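Local structure of mannan endo-1,4-beta-mannosidase (Cryptopygus antarcticus, 4OOU) at residues H97-S102 with D148-N153; N180-T185 with V238-W243; L246-S251 with N275-H280. The protein hydrolyses internal beta-1,4-mannosidic linkages in mannans, galactomannans and glucomannans, releasing mainly short manno-oligosaccharides. All coordinates share one frame; numbering follows the deposited sequence.

Interaction 1: H97-S102 with D148-N153; sequences HGFVTS and DESKLN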
ATOM      1  N   HIS A  97       9.424  23.765  15.055  1.00 55.50           N
ATOM      2  CA  HIS A  97       8.036  23.845  15.565  1.00 56.36           C
ATOM      3  C   HIS A  97       7.157  22.649  15.122  1.00 58.48           C
ATOM      4  O   HIS A  97       5.984  22.569  15.501  1.00 58.24           O
ATOM      5  CB  HIS A  97       7.327  25.138  15.137  1.00 57.65           C
ATOM      6  CG  HIS A  97       8.180  26.371  15.195  1.00 64.47           C
ATOM      7  ND1 HIS A  97       8.752  26.834  16.362  1.00 63.68           N
ATOM      8  CD2 HIS A  97       8.530  27.254  14.226  1.00 68.65           C
ATOM      9  CE1 HIS A  97       9.433  27.938  16.107  1.00 65.74           C
ATOM     10  NE2 HIS A  97       9.322  28.210  14.816  1.00 71.99           N
ATOM     11  N   GLY A  98       7.706  21.743  14.311  1.00 55.77           N
ATOM     12  CA  GLY A  98       6.959  20.580  13.833  1.00 55.29           C
ATOM     13  C   GLY A  98       6.078  20.830  12.614  1.00 51.62           C
ATOM     14  O   GLY A  98       5.018  20.227  12.476  1.00 55.03           O
ATOM     15  N   PHE A  99       6.533  21.715  11.732  1.00 48.25           N
ATOM     16  CA  PHE A  99       5.853  22.025  10.493  1.00 44.08           C
ATOM     17  C   PHE A  99       6.762  21.535   9.389  1.00 45.54           C
ATOM     18  O   PHE A  99       7.988  21.589   9.518  1.00 46.05           O
ATOM     19  CB  PHE A  99       5.601  23.537  10.356  1.00 43.97           C
ATOM     20  CG  PHE A  99       4.449  24.046  11.186  1.00 42.25           C
ATOM     21  CD1 PHE A  99       4.579  24.206  12.560  1.00 45.30           C
ATOM     22  CD2 PHE A  99       3.224  24.337  10.600  1.00 44.03           C
ATOM     23  CE1 PHE A  99       3.506  24.642  13.333  1.00 44.92           C
ATOM     24  CE2 PHE A  99       2.145  24.777  11.362  1.00 43.78           C
ATOM     25  CZ  PHE A  99       2.289  24.940  12.729  1.00 44.65           C
ATOM     26  N   VAL A 100       6.173  21.031   8.309  1.00 48.94           N
ATOM     27  CA  VAL A 100       6.977  20.492   7.202  1.00 50.67           C
ATOM     28  C   VAL A 100       7.501  21.646   6.373  1.00 42.36           C
ATOM     29  O   VAL A 100       6.728  22.492   5.934  1.00 38.61           O
ATOM     30  CB  VAL A 100       6.183  19.470   6.335  1.00 53.50           C
ATOM     31  CG1 VAL A 100       6.789  19.307   4.947  1.00 53.81           C
ATOM     32  CG2 VAL A 100       6.150  18.113   7.033  1.00 56.79           C
ATOM     33  N   THR A 101       8.813  21.691   6.189  1.00 42.51           N
ATOM     34  CA  THR A 101       9.439  22.719   5.327  1.00 44.60           C
ATOM     35  C   THR A 101       9.538  22.232   3.913  1.00 44.01           C
ATOM     36  O   THR A 101       9.461  23.019   2.975  1.00 50.62           O
ATOM     37  CB  THR A 101      10.878  23.102   5.763  1.00 44.70           C
ATOM     38  OG1 THR A 101      11.772  21.979   5.636  1.00 41.07           O
ATOM     39  CG2 THR A 101      10.898  23.583   7.181  1.00 47.65           C
ATOM     40  N   SER A 102       9.758  20.930   3.767  1.00 42.99           N
ATOM     41  CA  SER A 102      10.012  20.349   2.464  1.00 40.43           C
ATOM     42  C   SER A 102      10.068  18.818   2.460  1.00 40.95           C
ATOM     43  O   SER A 102       9.754  18.096   3.430  1.00 39.01           O
ATOM     44  CB  SER A 102      11.308  20.931   1.891  1.00 39.95           C
ATOM     45  OG  SER A 102      12.293  21.012   2.888  1.00 40.41           O
ATOM     46  N   ASP A 148      -2.925  17.909  14.377  1.00 49.56           N
ATOM     47  CA  ASP A 148      -2.817  19.348  14.068  1.00 49.31           C
ATOM     48  C   ASP A 148      -3.149  19.693  12.613  1.00 49.65           C
ATOM     49  O   ASP A 148      -2.319  19.526  11.716  1.00 48.40           O
ATOM     50  CB  ASP A 148      -1.397  19.818  14.402  1.00 50.26           C
ATOM     51  CG  ASP A 148      -1.259  21.324  14.494  1.00 50.31           C
ATOM     52  OD1 ASP A 148      -1.738  22.080  13.616  1.00 52.93           O
ATOM     53  OD2 ASP A 148      -0.609  21.752  15.454  1.00 54.65           O
ATOM     54  N   GLU A 149      -4.345  20.231  12.395  1.00 50.64           N
ATOM     55  CA  GLU A 149      -4.798  20.573  11.057  1.00 50.32           C
ATOM     56  C   GLU A 149      -3.812  21.454  10.291  1.00 51.70           C
ATOM     57  O   GLU A 149      -3.681  21.297   9.084  1.00 54.10           O
ATOM     58  CB  GLU A 149      -6.163  21.265  11.097  1.00 55.21           C
ATOM     59  CG  GLU A 149      -7.277  20.451  11.746  1.00 56.50           C
ATOM     60  CD  GLU A 149      -8.676  20.936  11.397  1.00 63.39           C
ATOM     61  OE1 GLU A 149      -8.836  21.984  10.706  1.00 63.93           O
ATOM     62  OE2 GLU A 149      -9.632  20.241  11.824  1.00 64.20           O
ATOM     63  N   SER A 150      -3.122  22.381  10.960  1.00 53.25           N
ATOM     64  CA  SER A 150      -2.175  23.292  10.247  1.00 48.48           C
ATOM     65  C   SER A 150      -0.888  22.578   9.852  1.00 43.62           C
ATOM     66  O   SER A 150      -0.337  22.821   8.766  1.00 38.34           O
ATOM     67  CB  SER A 150      -1.848  24.564  11.063  1.00 47.75           C
ATOM     68  OG  SER A 150      -1.260  24.261  12.323  1.00 47.73           O
ATOM     69  N   LYS A 151      -0.423  21.695  10.736  1.00 41.47           N
ATOM     70  CA  LYS A 151       0.812  20.973  10.506  1.00 42.85           C
ATOM     71  C   LYS A 151       0.632  19.951   9.395  1.00 42.79           C
ATOM     72  O   LYS A 151       1.564  19.674   8.640  1.00 45.13           O
ATOM     73  CB  LYS A 151       1.288  20.302  11.804  1.00 49.78           C
ATOM     74  CG  LYS A 151       1.794  21.256  12.899  1.00 49.39           C
ATOM     75  CD  LYS A 151       2.177  20.517  14.185  1.00 49.30           C
ATOM     76  CE  LYS A 151       2.739  21.458  15.262  1.00 49.32           C
ATOM     77  NZ  LYS A 151       3.081  20.788  16.551  1.00 48.95           N
ATOM     78  N   LEU A 152      -0.570  19.393   9.280  1.00 43.82           N
ATOM     79  CA  LEU A 152      -0.884  18.452   8.183  1.00 43.28           C
ATOM     80  C   LEU A 152      -0.865  19.132   6.842  1.00 44.70           C
ATOM     81  O   LEU A 152      -0.306  18.592   5.863  1.00 42.30           O
ATOM     82  CB  LEU A 152      -2.256  17.805   8.380  1.00 43.32           C
ATOM     83  CG  LEU A 152      -2.679  16.666   7.427  1.00 43.23           C
ATOM     84  CD1 LEU A 152      -1.559  15.702   7.070  1.00 43.33           C
ATOM     85  CD2 LEU A 152      -3.810  15.886   8.064  1.00 42.96           C
ATOM     86  N   ASN A 153      -1.472  20.320   6.799  1.00 41.70           N
ATOM     87  CA  ASN A 153      -1.423  21.123   5.602  1.00 44.94           C
ATOM     88  C   ASN A 153       0.006  21.523   5.225  1.00 43.16           C
ATOM     89  O   ASN A 153       0.287  21.737   4.041  1.00 42.30           O
ATOM     90  CB  ASN A 153      -2.309  22.373   5.705  1.00 47.84           C
ATOM     91  CG  ASN A 153      -3.793  22.054   5.561  1.00 51.12           C
ATOM     92  OD1 ASN A 153      -4.239  21.494   4.548  1.00 51.88           O
ATOM     93  ND2 ASN A 153      -4.570  22.423   6.579  1.00 51.10           N
TER
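Lys151 lays its aliphatic chain across the ring of Phe99, the two side chains crossing at about a right angle. The evidence for a CH-pi contact is direct: Lys151 CG sits 3.7 Å from the centroid of the Phe99 ring and 11° off the ring normal, so it lies over the middle of one face. With CG of Lys151 anti to its own carbonyl carbon (chi1 -70°) and the chain extended beyond it, the remaining methylenes run past the turn backbone. There Lys151 CD comes within 3.3 Å of Gly98 O, and Lys151 CE within 3.4 Å of His97 O. Gly98 has a positive phi (83°), at which any side chain would collide with the carbonyl oxygen of the residue before; a CB would also approach the lysine ammonium. Ser150 meets the ring differently, its OG lying 3.6 Å from Phe99 CE2 in an oblique approach. That hydroxyl donates to Asp148 OD1 at 2.6 Å on the syn side of the carboxylate, while Lys151 N reaches the same oxygen from above the carboxylate plane. Further along the same helix, Ser154 and Asn158 bond to the backbone of Val100. The arrangement is a helix N-terminus, N-capped by Asp148, docked against the turn of the hairpin formed by strands 93-94 and 100-102; Asp148, Glu149, Ser150 and Lys151 all belong to the substrate-binding site.

Interaction 2: N180-T185 with V238-W243; sequences NEPEGT and VTVGSW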
ATOM      1  N   ASN A 180       0.369   2.525   6.269  1.00 33.14           N
ATOM      2  CA  ASN A 180       0.474   1.068   6.304  1.00 30.66           C
ATOM      3  C   ASN A 180       0.065   0.588   7.705  1.00 31.93           C
ATOM      4  O   ASN A 180       0.547   1.135   8.716  1.00 33.05           O
ATOM      5  CB  ASN A 180       1.913   0.634   6.014  1.00 28.59           C
ATOM      6  CG  ASN A 180       2.176  -0.842   6.382  1.00 27.79           C
ATOM      7  OD1 ASN A 180       1.852  -1.746   5.604  1.00 28.41           O
ATOM      8  ND2 ASN A 180       2.741  -1.086   7.568  1.00 25.33           N
ATOM      9  N   GLU A 181      -0.796  -0.419   7.768  1.00 30.28           N
ATOM     10  CA  GLU A 181      -1.255  -0.977   9.051  1.00 34.44           C
ATOM     11  C   GLU A 181      -1.602   0.107  10.104  1.00 34.40           C
ATOM     12  O   GLU A 181      -0.973   0.227  11.160  1.00 35.69           O
ATOM     13  CB  GLU A 181      -0.256  -2.039   9.578  1.00 34.51           C
ATOM     14  CG  GLU A 181       0.024  -3.119   8.523  1.00 35.27           C
ATOM     15  CD  GLU A 181       0.615  -4.425   9.060  1.00 38.35           C
ATOM     16  OE1 GLU A 181       1.121  -4.482  10.226  1.00 41.44           O
ATOM     17  OE2 GLU A 181       0.569  -5.418   8.276  1.00 37.25           O
ATOM     18  N   PRO A 182      -2.605   0.924   9.791  1.00 35.29           N
ATOM     19  CA  PRO A 182      -3.023   1.972  10.713  1.00 36.72           C
ATOM     20  C   PRO A 182      -3.405   1.417  12.074  1.00 37.45           C
ATOM     21  O   PRO A 182      -3.418   2.160  13.039  1.00 43.67           O
ATOM     22  CB  PRO A 182      -4.276   2.545  10.041  1.00 35.78           C
ATOM     23  CG  PRO A 182      -4.130   2.213   8.592  1.00 34.59           C
ATOM     24  CD  PRO A 182      -3.394   0.912   8.545  1.00 33.92           C
ATOM     25  N   GLU A 183      -3.726   0.130  12.129  1.00 38.84           N
ATOM     26  CA  GLU A 183      -4.200  -0.544  13.356  1.00 40.11           C
ATOM     27  C   GLU A 183      -3.096  -0.742  14.374  1.00 40.06           C
ATOM     28  O   GLU A 183      -3.372  -1.043  15.554  1.00 46.93           O
ATOM     29  CB  GLU A 183      -4.815  -1.921  13.043  1.00 40.80           C
ATOM     30  CG  GLU A 183      -5.990  -1.861  12.075  1.00 41.08           C
ATOM     31  CD  GLU A 183      -5.560  -1.740  10.614  1.00 42.67           C
ATOM     32  OE1 GLU A 183      -4.501  -2.340  10.260  1.00 39.46           O
ATOM     33  OE2 GLU A 183      -6.293  -1.053   9.843  1.00 36.70           O
ATOM     34  N   GLY A 184      -1.857  -0.579  13.916  1.00 37.49           N
ATOM     35  CA  GLY A 184      -0.691  -0.685  14.773  1.00 38.84           C
ATOM     36  C   GLY A 184      -0.636   0.372  15.858  1.00 35.87           C
ATOM     37  O   GLY A 184      -0.305   0.079  16.989  1.00 31.87           O
ATOM     38  N   THR A 185      -0.977   1.607  15.487  1.00 39.13           N
ATOM     39  CA  THR A 185      -0.867   2.746  16.377  1.00 37.79           C
ATOM     40  C   THR A 185      -2.262   3.270  16.678  1.00 40.43           C
ATOM     41  O   THR A 185      -2.447   4.388  17.152  1.00 44.22           O
ATOM     42  CB  THR A 185       0.066   3.822  15.770  1.00 36.30           C
ATOM     43  OG1 THR A 185      -0.235   4.016  14.375  1.00 35.14           O
ATOM     44  CG2 THR A 185       1.488   3.365  15.919  1.00 35.80           C
ATOM     45  N   VAL A 238      -5.406   5.502  -4.788  1.00 33.68           N
ATOM     46  CA  VAL A 238      -4.983   5.568  -3.406  1.00 32.37           C
ATOM     47  C   VAL A 238      -5.479   4.354  -2.691  1.00 34.86           C
ATOM     48  O   VAL A 238      -6.590   3.876  -2.995  1.00 35.93           O
ATOM     49  CB  VAL A 238      -5.470   6.816  -2.717  1.00 30.34           C
ATOM     50  CG1 VAL A 238      -4.894   6.871  -1.315  1.00 31.18           C
ATOM     51  CG2 VAL A 238      -5.014   8.050  -3.504  1.00 30.20           C
ATOM     52  N   THR A 239      -4.644   3.852  -1.764  1.00 32.63           N
ATOM     53  CA  THR A 239      -5.007   2.743  -0.910  1.00 30.44           C
ATOM     54  C   THR A 239      -4.514   2.977   0.510  1.00 31.01           C
ATOM     55  O   THR A 239      -3.871   3.972   0.836  1.00 28.39           O
ATOM     56  CB  THR A 239      -4.425   1.410  -1.456  1.00 32.12           C
ATOM     57  OG1 THR A 239      -5.036   0.265  -0.836  1.00 30.00           O
ATOM     58  CG2 THR A 239      -2.958   1.331  -1.217  1.00 32.48           C
ATOM     59  N   VAL A 240      -4.890   2.025   1.342  1.00 31.34           N
ATOM     60  CA  VAL A 240      -4.475   1.894   2.691  1.00 33.30           C
ATOM     61  C   VAL A 240      -4.394   0.364   2.896  1.00 34.53           C
ATOM     62  O   VAL A 240      -5.289  -0.366   2.454  1.00 35.95           O
ATOM     63  CB  VAL A 240      -5.521   2.497   3.634  1.00 32.72           C
ATOM     64  CG1 VAL A 240      -5.235   2.129   5.085  1.00 31.78           C
ATOM     65  CG2 VAL A 240      -5.563   4.004   3.462  1.00 32.75           C
ATOM     66  N   GLY A 241      -3.323  -0.109   3.526  1.00 31.95           N
ATOM     67  CA  GLY A 241      -3.097  -1.548   3.698  1.00 33.37           C
ATOM     68  C   GLY A 241      -3.317  -1.951   5.150  1.00 32.21           C
ATOM     69  O   GLY A 241      -2.456  -1.720   6.003  1.00 26.12           O
ATOM     70  N   SER A 242      -4.482  -2.509   5.441  1.00 31.88           N
ATOM     71  CA  SER A 242      -4.751  -2.949   6.804  1.00 36.89           C
ATOM     72  C   SER A 242      -3.964  -4.177   7.183  1.00 37.18           C
ATOM     73  O   SER A 242      -3.581  -4.990   6.321  1.00 39.66           O
ATOM     74  CB  SER A 242      -6.227  -3.205   7.034  1.00 38.25           C
ATOM     75  OG  SER A 242      -6.875  -1.954   7.221  1.00 43.46           O
ATOM     76  N   TRP A 243      -3.742  -4.315   8.483  1.00 37.04           N
ATOM     77  CA  TRP A 243      -2.961  -5.447   8.994  1.00 40.26           C
ATOM     78  C   TRP A 243      -3.647  -6.788   8.829  1.00 38.85           C
ATOM     79  O   TRP A 243      -2.975  -7.790   8.819  1.00 40.74           O
ATOM     80  CB  TRP A 243      -2.518  -5.195  10.439  1.00 39.45           C
ATOM     81  CG  TRP A 243      -3.000  -6.052  11.534  1.00 39.86           C
ATOM     82  CD1 TRP A 243      -2.263  -6.999  12.225  1.00 39.70           C
ATOM     83  CD2 TRP A 243      -4.252  -5.950  12.213  1.00 39.06           C
ATOM     84  NE1 TRP A 243      -3.015  -7.511  13.269  1.00 38.45           N
ATOM     85  CE2 TRP A 243      -4.230  -6.883  13.288  1.00 37.15           C
ATOM     86  CE3 TRP A 243      -5.393  -5.171  12.022  1.00 41.32           C
ATOM     87  CZ2 TRP A 243      -5.305  -7.061  14.142  1.00 35.29           C
ATOM     88  CZ3 TRP A 243      -6.476  -5.360  12.876  1.00 39.95           C
ATOM     89  CH2 TRP A 243      -6.419  -6.307  13.926  1.00 36.86           C
TER
HETATM   90  O   HOH W   1      -0.459  -7.843   9.064  1.00 36.83           O
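Trp243 N donates to Glu183 OE1 at 2.8 Å in a nearly straight bond (171°), arriving from above the carboxylate plane. Less certain, because the serine hydroxyl is doubtfully placed, is a bond from Ser242 OG to Glu183 OE2, an oxygen that also bonds Tyr258. A bend at chi2 (80°) brings the Glu183 carboxylate, and with it OE1, round to Trp243 N, only 25° from the indole plane. Glu183 CG lies 3.4 Å from Trp243 CE3. An alanine in place of Glu183 would probably leave Trp243 N without its acceptor and the indole less firmly positioned. Alongside, Glu181 N donates to Gly241 O at 2.8 Å and Pro182 CG touches Val240 CG1 at 3.7 Å. The water-bearing side is that of the partly exposed Trp243. Here the carboxylate of Glu181, the probable proton donor/acceptor, stands steeply to the indole plane, with its CD 3.5 Å from Trp243 CB. A water joins Glu181 OE2 to Trp243 O; His280 is a further partner of that oxygen. Trp208 meets the Trp243 ring, and both tryptophans bind substrate. Asn180 pairs with Gly241 in a parallel bridge at the ends of neighbouring barrel strands; helix 215-232 lies behind, Ile218 against Pro182 and Ile222 against Val240, while Glu312 of strand 308-313 borders the catalytic side.

Interaction 3: L246-S251 with N275-H280; sequences LTQTDS and NFYQMH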
ATOM      1  N   LEU A 246      -9.951  -8.012   9.195  1.00 43.36           N
ATOM      2  CA  LEU A 246     -10.879  -7.528  10.258  1.00 46.18           C
ATOM      3  C   LEU A 246     -11.450  -6.124  10.141  1.00 47.84           C
ATOM      4  O   LEU A 246     -12.452  -5.764  10.808  1.00 45.73           O
ATOM      5  CB  LEU A 246     -10.167  -7.574  11.614  1.00 47.80           C
ATOM      6  CG  LEU A 246     -10.140  -8.847  12.480  1.00 47.49           C
ATOM      7  CD1 LEU A 246     -10.694 -10.109  11.843  1.00 47.03           C
ATOM      8  CD2 LEU A 246      -8.723  -9.111  12.962  1.00 51.00           C
ATOM      9  N   THR A 247     -10.810  -5.328   9.304  1.00 46.26           N
ATOM     10  CA  THR A 247     -11.056  -3.921   9.294  1.00 42.30           C
ATOM     11  C   THR A 247     -11.349  -3.419   7.886  1.00 41.73           C
ATOM     12  O   THR A 247     -11.495  -2.215   7.660  1.00 46.72           O
ATOM     13  CB  THR A 247      -9.864  -3.252   9.977  1.00 42.58           C
ATOM     14  OG1 THR A 247     -10.222  -1.951  10.399  1.00 50.00           O
ATOM     15  CG2 THR A 247      -8.721  -3.161   9.086  1.00 43.47           C
ATOM     16  N   GLN A 248     -11.480  -4.332   6.927  1.00 40.61           N
ATOM     17  CA  GLN A 248     -11.802  -3.919   5.558  1.00 41.52           C
ATOM     18  C   GLN A 248     -12.894  -4.776   4.908  1.00 40.61           C
ATOM     19  O   GLN A 248     -13.020  -4.846   3.676  1.00 36.78           O
ATOM     20  CB  GLN A 248     -10.532  -3.802   4.687  1.00 42.64           C
ATOM     21  CG  GLN A 248      -9.847  -2.437   4.820  1.00 41.18           C
ATOM     22  CD  GLN A 248      -8.732  -2.219   3.823  1.00 41.57           C
ATOM     23  OE1 GLN A 248      -8.813  -2.663   2.681  1.00 43.61           O
ATOM     24  NE2 GLN A 248      -7.682  -1.524   4.246  1.00 41.25           N
ATOM     25  N   THR A 249     -13.729  -5.370   5.752  1.00 39.55           N
ATOM     26  CA  THR A 249     -14.956  -5.996   5.282  1.00 37.25           C
ATOM     27  C   THR A 249     -16.091  -5.730   6.266  1.00 42.50           C
ATOM     28  O   THR A 249     -15.876  -5.704   7.492  1.00 44.53           O
ATOM     29  CB  THR A 249     -14.750  -7.501   5.131  1.00 34.26           C
ATOM     30  OG1 THR A 249     -15.888  -8.086   4.468  1.00 31.57           O
ATOM     31  CG2 THR A 249     -14.492  -8.139   6.513  1.00 33.57           C
ATOM     32  N   ASP A 250     -17.302  -5.546   5.752  1.00 44.80           N
ATOM     33  CA  ASP A 250     -18.471  -5.540   6.648  1.00 46.48           C
ATOM     34  C   ASP A 250     -19.007  -6.948   6.896  1.00 41.97           C
ATOM     35  O   ASP A 250     -19.858  -7.163   7.773  1.00 44.96           O
ATOM     36  CB  ASP A 250     -19.542  -4.589   6.135  1.00 45.29           C
ATOM     37  CG  ASP A 250     -19.143  -3.176   6.334  1.00 46.22           C
ATOM     38  OD1 ASP A 250     -18.818  -2.830   7.482  1.00 47.64           O
ATOM     39  OD2 ASP A 250     -19.088  -2.419   5.352  1.00 52.59           O
ATOM     40  N   SER A 251     -18.467  -7.916   6.171  1.00 39.11           N
ATOM     41  CA  SER A 251     -18.851  -9.314   6.378  1.00 41.78           C
ATOM     42  C   SER A 251     -18.474  -9.842   7.790  1.00 37.61           C
ATOM     43  O   SER A 251     -17.823  -9.149   8.586  1.00 35.17           O
ATOM     44  CB  SER A 251     -18.250 -10.175   5.267  1.00 40.51           C
ATOM     45  OG  SER A 251     -18.798  -9.794   4.015  1.00 41.67           O
ATOM     46  N   ASN A 275      -9.193   4.020  -3.593  1.00 39.03           N
ATOM     47  CA  ASN A 275      -9.693   3.491  -4.843  1.00 36.20           C
ATOM     48  C   ASN A 275      -9.686   1.981  -4.883  1.00 36.28           C
ATOM     49  O   ASN A 275     -10.390   1.404  -5.718  1.00 38.77           O
ATOM     50  CB  ASN A 275      -8.860   4.070  -5.955  1.00 36.60           C
ATOM     51  CG  ASN A 275      -8.910   5.566  -5.931  1.00 40.01           C
ATOM     52  OD1 ASN A 275      -7.921   6.255  -5.644  1.00 38.37           O
ATOM     53  ND2 ASN A 275     -10.108   6.090  -6.157  1.00 44.34           N
ATOM     54  N   PHE A 276      -8.897   1.368  -3.990  1.00 33.79           N
ATOM     55  CA  PHE A 276      -8.810  -0.067  -3.815  1.00 33.97           C
ATOM     56  C   PHE A 276      -8.477  -0.442  -2.367  1.00 37.46           C
ATOM     57  O   PHE A 276      -7.670   0.206  -1.701  1.00 41.81           O
ATOM     58  CB  PHE A 276      -7.861  -0.730  -4.839  1.00 35.72           C
ATOM     59  CG  PHE A 276      -6.368  -0.496  -4.638  1.00 36.35           C
ATOM     60  CD1 PHE A 276      -5.632  -1.248  -3.735  1.00 39.00           C
ATOM     61  CD2 PHE A 276      -5.678   0.389  -5.444  1.00 38.04           C
ATOM     62  CE1 PHE A 276      -4.259  -1.061  -3.583  1.00 35.49           C
ATOM     63  CE2 PHE A 276      -4.308   0.575  -5.302  1.00 37.64           C
ATOM     64  CZ  PHE A 276      -3.602  -0.156  -4.366  1.00 36.15           C
ATOM     65  N   TYR A 277      -9.152  -1.477  -1.872  1.00 37.28           N
ATOM     66  CA  TYR A 277      -8.905  -2.015  -0.550  1.00 34.80           C
ATOM     67  C   TYR A 277      -7.660  -2.894  -0.577  1.00 34.45           C
ATOM     68  O   TYR A 277      -7.129  -3.258  -1.642  1.00 31.84           O
ATOM     69  CB  TYR A 277     -10.096  -2.844  -0.123  1.00 35.97           C
ATOM     70  CG  TYR A 277     -11.408  -2.073  -0.045  1.00 36.17           C
ATOM     71  CD1 TYR A 277     -11.673  -1.178   0.991  1.00 36.25           C
ATOM     72  CD2 TYR A 277     -12.414  -2.295  -0.970  1.00 36.75           C
ATOM     73  CE1 TYR A 277     -12.882  -0.496   1.060  1.00 36.12           C
ATOM     74  CE2 TYR A 277     -13.628  -1.631  -0.891  1.00 35.60           C
ATOM     75  CZ  TYR A 277     -13.853  -0.727   0.112  1.00 35.72           C
ATOM     76  OH  TYR A 277     -15.077  -0.090   0.141  1.00 39.22           O
ATOM     77  N   GLN A 278      -7.194  -3.242   0.607  1.00 33.33           N
ATOM     78  CA  GLN A 278      -5.953  -3.972   0.735  1.00 31.66           C
ATOM     79  C   GLN A 278      -5.883  -4.587   2.102  1.00 32.55           C
ATOM     80  O   GLN A 278      -5.859  -3.882   3.118  1.00 29.50           O
ATOM     81  CB  GLN A 278      -4.769  -3.040   0.547  1.00 32.23           C
ATOM     82  CG  GLN A 278      -3.412  -3.714   0.305  1.00 33.26           C
ATOM     83  CD  GLN A 278      -2.229  -2.803   0.591  1.00 31.47           C
ATOM     84  OE1 GLN A 278      -1.250  -3.229   1.238  1.00 29.30           O
ATOM     85  NE2 GLN A 278      -2.312  -1.542   0.140  1.00 27.45           N
ATOM     86  N   MET A 279      -5.863  -5.911   2.133  1.00 34.64           N
ATOM     87  CA  MET A 279      -5.635  -6.615   3.380  1.00 34.93           C
ATOM     88  C   MET A 279      -4.249  -7.240   3.358  1.00 34.39           C
ATOM     89  O   MET A 279      -3.693  -7.515   2.296  1.00 35.81           O
ATOM     90  CB  MET A 279      -6.710  -7.667   3.567  1.00 37.52           C
ATOM     91  CG  MET A 279      -8.128  -7.112   3.624  1.00 39.21           C
ATOM     92  SD  MET A 279      -9.387  -8.358   3.276  1.00 41.71           S
ATOM     93  CE  MET A 279     -10.870  -7.369   3.449  1.00 41.26           C
ATOM     94  N   HIS A 280      -3.663  -7.379   4.530  1.00 34.91           N
ATOM     95  CA  HIS A 280      -2.426  -8.141   4.700  1.00 36.15           C
ATOM     96  C   HIS A 280      -2.766  -9.394   5.454  1.00 34.99           C
ATOM     97  O   HIS A 280      -3.674  -9.355   6.212  1.00 32.42           O
ATOM     98  CB  HIS A 280      -1.439  -7.371   5.557  1.00 34.96           C
ATOM     99  CG  HIS A 280      -1.029  -6.066   4.978  1.00 31.74           C
ATOM    100  ND1 HIS A 280      -0.369  -5.112   5.712  1.00 31.96           N
ATOM    101  CD2 HIS A 280      -1.192  -5.552   3.744  1.00 31.06           C
ATOM    102  CE1 HIS A 280      -0.115  -4.073   4.944  1.00 33.35           C
ATOM    103  NE2 HIS A 280      -0.614  -4.312   3.746  1.00 32.08           N
TER
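Gln248 reaches from a loop to an edge of the TIM-barrel strand 277-281, and its amide oxygen makes the central bond: Gln278 N donates to Gln248 OE1 at 2.7 Å and 170°, in the carbonyl plane and on a lone pair. The same oxygen lies 3.1 Å from Tyr277 CB and approaches the tyrosine ring at its edge, near the ring plane, with the amide and ring planes 51° apart. Extension of the glutamine beyond CG carries the amide across to the strand. Met279 is also extended, placing its CE 3.3 Å from Gln248 O and 3.8 Å from Gln248 CB. A second shell fixes these groups. Gln248 NE2 donates to Val240 O, so the one amide links the loop to strands 238-241 and 277-281; its bond to Ser242 OG is less certain. Tyr277 OH is tied to Asp305, and Thr249 OG1 to the backbone of Tyr301 while closing an ST turn by accepting from Ser251 N at 3.1 Å. On the far side of the strand Gln278 turns toward the barrel interior, where Glu177 takes its NE2. Its amide oxygen, OE1, accepts from His280 NE2 at 2.8 Å, with the oxygen in the plane of the imidazole.

Overall arrangement
Interactions 2 and 3 adjoin, their centres 10 Å apart, and both reach the barrel sheet. Two probable hydrogen bonds join them: Val238 O with Asn275 N, and Glu181 OE2 with His280 ND1, each 2.7 Å. The second ties the probable proton donor/acceptor to strand 277-281, and the side chain of Gln278 lies about 5 Å from that of Glu312, the probable nucleophile. Asn180, whose OD1 is bonded by Arg81, and Glu181 bond a Tris probably taken from the crystallisation liquor, consistent with a place in the catalytic pocket. Interaction 1 stands apart at the surface, about 22 Å from interaction 2 and 30 Å from interaction 3 between centres, yet residues 148-151 bring further substrate-binding positions.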